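Local coordinates for holo-[acyl-carrier-protein] synthase (PDB 5XUM) that belongs to the 4'-phosphopantetheinyl transferase superfamily, at residues Ser121-Arg126 with Glu135-Glu140. Sequence-based numbering, arbitrary orientation.
Sequences SFLRKR and EGWEIE
Leu123 packs on Trp137 through one methyl. Leu123 CD1 lies 3.6 Å from Trp137 CD1 and 3.9 Å from Trp137 CG. The methyl comes in obliquely and meets the pyrrole end of the indole, close to where the ring leaves CB. Trp137 has CG anti to its own carbonyl carbon (chi1 -63°), which turns the ring to the helix. Arg124 meets the other end of the same ring. Its NH1 comes within 3.9 Å of Trp137 CZ3, with the guanidinium and indole planes 76° apart. The extended run from CG to NE carries the arginine head to the tryptophan. Both ends of the indole therefore meet the helix, and no hydrogen bond crosses between 121-126 and 135-140. Ile139 also points toward the helix, but Ile139 CG2 stays 4.9 Å from Leu123 CD1. Outside the pair, Arg124 NE forms a salt bridge with Glu120 of the same helix. Arg132 makes a cation-pi contact with Trp137, and Val129 touches both Trp137 and Arg124. On strand 114-117, Leu123 touches Val116, and Ile139 touches Ile114 and Val116. The contact is helix-on-sheet packing, as in alpha+beta structure: the short helix 120-126 lies against a four-stranded antiparallel sheet, where strand 137-140 runs between strands 128-132 and 114-117.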
loop_
_atom_site.group_PDB
_atom_site.type_symbol
_atom_site.label_atom_id
_atom_site.label_comp_id
_atom_site.label_asym_id
_atom_site.label_seq_id
_atom_site.Cartn_x
_atom_site.Cartn_y
_atom_site.Cartn_z
ATOM N N SER A 121 -11.819 30.147 18.088
ATOM C CA SER A 121 -10.887 31.241 17.818
ATOM C C SER A 121 -9.430 30.841 18.063
ATOM O O SER A 121 -8.550 31.188 17.272
ATOM C CB SER A 121 -11.252 32.470 18.656
ATOM O OG SER A 121 -10.423 33.571 18.331
ATOM N N PHE A 122 -9.188 30.113 19.153
ATOM C CA PHE A 122 -7.860 29.587 19.482
ATOM C C PHE A 122 -7.304 28.719 18.353
ATOM O O PHE A 122 -6.128 28.832 17.996
ATOM C CB PHE A 122 -7.918 28.783 20.789
ATOM C CG PHE A 122 -6.623 28.098 21.153
ATOM C CD1 PHE A 122 -5.700 28.721 21.988
ATOM C CD2 PHE A 122 -6.334 26.821 20.674
ATOM C CE1 PHE A 122 -4.513 28.090 22.330
ATOM C CE2 PHE A 122 -5.145 26.185 21.011
ATOM C CZ PHE A 122 -4.233 26.821 21.839
ATOM N N LEU A 123 -8.158 27.858 17.801
ATOM C CA LEU A 123 -7.747 26.897 16.778
ATOM C C LEU A 123 -7.520 27.538 15.411
ATOM O O LEU A 123 -6.577 27.170 14.711
ATOM C CB LEU A 123 -8.759 25.750 16.671
ATOM C CG LEU A 123 -8.986 24.870 17.908
ATOM C CD1 LEU A 123 -10.165 23.933 17.681
ATOM C CD2 LEU A 123 -7.742 24.083 18.299
ATOM N N ARG A 124 -8.375 28.495 15.045
ATOM C CA ARG A 124 -8.293 29.163 13.738
ATOM C C ARG A 124 -7.061 30.056 13.581
ATOM O O ARG A 124 -6.610 30.302 12.461
ATOM C CB ARG A 124 -9.567 29.958 13.443
ATOM C CG ARG A 124 -10.779 29.087 13.157
ATOM C CD ARG A 124 -11.921 29.878 12.539
ATOM N NE ARG A 124 -13.165 29.108 12.523
ATOM C CZ ARG A 124 -13.524 28.261 11.560
ATOM N NH1 ARG A 124 -14.677 27.611 11.650
ATOM N NH2 ARG A 124 -12.740 28.058 10.508
ATOM N N LYS A 125 -6.530 30.537 14.705
ATOM C CA LYS A 125 -5.290 31.314 14.719
ATOM C C LYS A 125 -4.091 30.440 14.364
ATOM O O LYS A 125 -3.134 30.907 13.745
ATOM C CB LYS A 125 -5.050 31.930 16.100
ATOM C CG LYS A 125 -5.987 33.058 16.491
ATOM C CD LYS A 125 -5.763 33.436 17.946
ATOM C CE LYS A 125 -6.930 34.230 18.505
ATOM N NZ LYS A 125 -6.723 34.564 19.941
ATOM N N ARG A 126 -4.158 29.172 14.763
ATOM C CA ARG A 126 -3.021 28.262 14.664
ATOM C C ARG A 126 -3.149 27.244 13.531
ATOM O O ARG A 126 -2.154 26.904 12.888
ATOM C CB ARG A 126 -2.806 27.550 16.003
ATOM C CG ARG A 126 -2.365 28.481 17.124
ATOM C CD ARG A 126 -2.679 27.908 18.496
ATOM N NE ARG A 126 -2.206 28.781 19.573
ATOM C CZ ARG A 126 -2.860 29.847 20.033
ATOM N NH1 ARG A 126 -2.337 30.567 21.017
ATOM N NH2 ARG A 126 -4.034 30.198 19.519
ATOM N N GLU A 135 -17.768 15.031 17.756
ATOM C CA GLU A 135 -16.503 14.728 18.431
ATOM C C GLU A 135 -15.639 15.973 18.650
ATOM O O GLU A 135 -14.889 16.047 19.626
ATOM C CB GLU A 135 -15.707 13.668 17.661
ATOM C CG GLU A 135 -16.333 12.279 17.650
ATOM C CD GLU A 135 -17.206 12.026 16.433
ATOM O OE1 GLU A 135 -18.171 12.788 16.209
ATOM O OE2 GLU A 135 -16.927 11.052 15.700
ATOM N N GLY A 136 -15.744 16.939 17.739
ATOM C CA GLY A 136 -15.006 18.200 17.850
ATOM C C GLY A 136 -14.714 18.865 16.517
ATOM O O GLY A 136 -15.443 18.672 15.540
ATOM N N TRP A 137 -13.644 19.658 16.486
ATOM C CA TRP A 137 -13.204 20.338 15.269
ATOM C C TRP A 137 -12.224 19.497 14.501
ATOM O O TRP A 137 -11.287 18.937 15.081
ATOM C CB TRP A 137 -12.565 21.679 15.610
ATOM C CG TRP A 137 -13.510 22.665 16.255
ATOM C CD1 TRP A 137 -13.663 22.934 17.613
ATOM C CD2 TRP A 137 -14.470 23.551 15.582
ATOM N NE1 TRP A 137 -14.621 23.895 17.819
ATOM C CE2 TRP A 137 -15.145 24.308 16.644
ATOM C CE3 TRP A 137 -14.826 23.785 14.256
ATOM C CZ2 TRP A 137 -16.126 25.249 16.366
ATOM C CZ3 TRP A 137 -15.817 24.739 13.989
ATOM C CH2 TRP A 137 -16.450 25.451 15.020
ATOM N N GLU A 138 -12.431 19.398 13.189
ATOM C CA GLU A 138 -11.475 18.732 12.309
ATOM C C GLU A 138 -10.471 19.756 11.793
ATOM O O GLU A 138 -10.852 20.766 11.196
ATOM C CB GLU A 138 -12.179 18.027 11.140
ATOM C CG GLU A 138 -11.253 17.132 10.320
ATOM C CD GLU A 138 -11.892 16.579 9.055
ATOM O OE1 GLU A 138 -11.162 15.959 8.253
ATOM O OE2 GLU A 138 -13.114 16.757 8.851
ATOM N N ILE A 139 -9.191 19.495 12.041
ATOM C CA ILE A 139 -8.119 20.395 11.618
ATOM C C ILE A 139 -7.123 19.688 10.702
ATOM O O ILE A 139 -7.015 18.457 10.715
ATOM C CB ILE A 139 -7.366 21.016 12.826
ATOM C CG1 ILE A 139 -6.696 19.928 13.682
ATOM C CG2 ILE A 139 -8.304 21.886 13.663
ATOM C CD1 ILE A 139 -5.587 20.434 14.581
ATOM N N GLU A 140 -6.416 20.473 9.894
ATOM C CA GLU A 140 -5.253 19.979 9.174
ATOM C C GLU A 140 -3.997 20.490 9.867
ATOM O O GLU A 140 -3.848 21.691 10.094
ATOM C CB GLU A 140 -5.286 20.399 7.695
ATOM C CG GLU A 140 -3.960 20.260 6.939
ATOM C CD GLU A 140 -3.383 18.845 6.923
ATOM O OE1 GLU A 140 -4.087 17.878 7.282
ATOM O OE2 GLU A 140 -2.202 18.696 6.543
#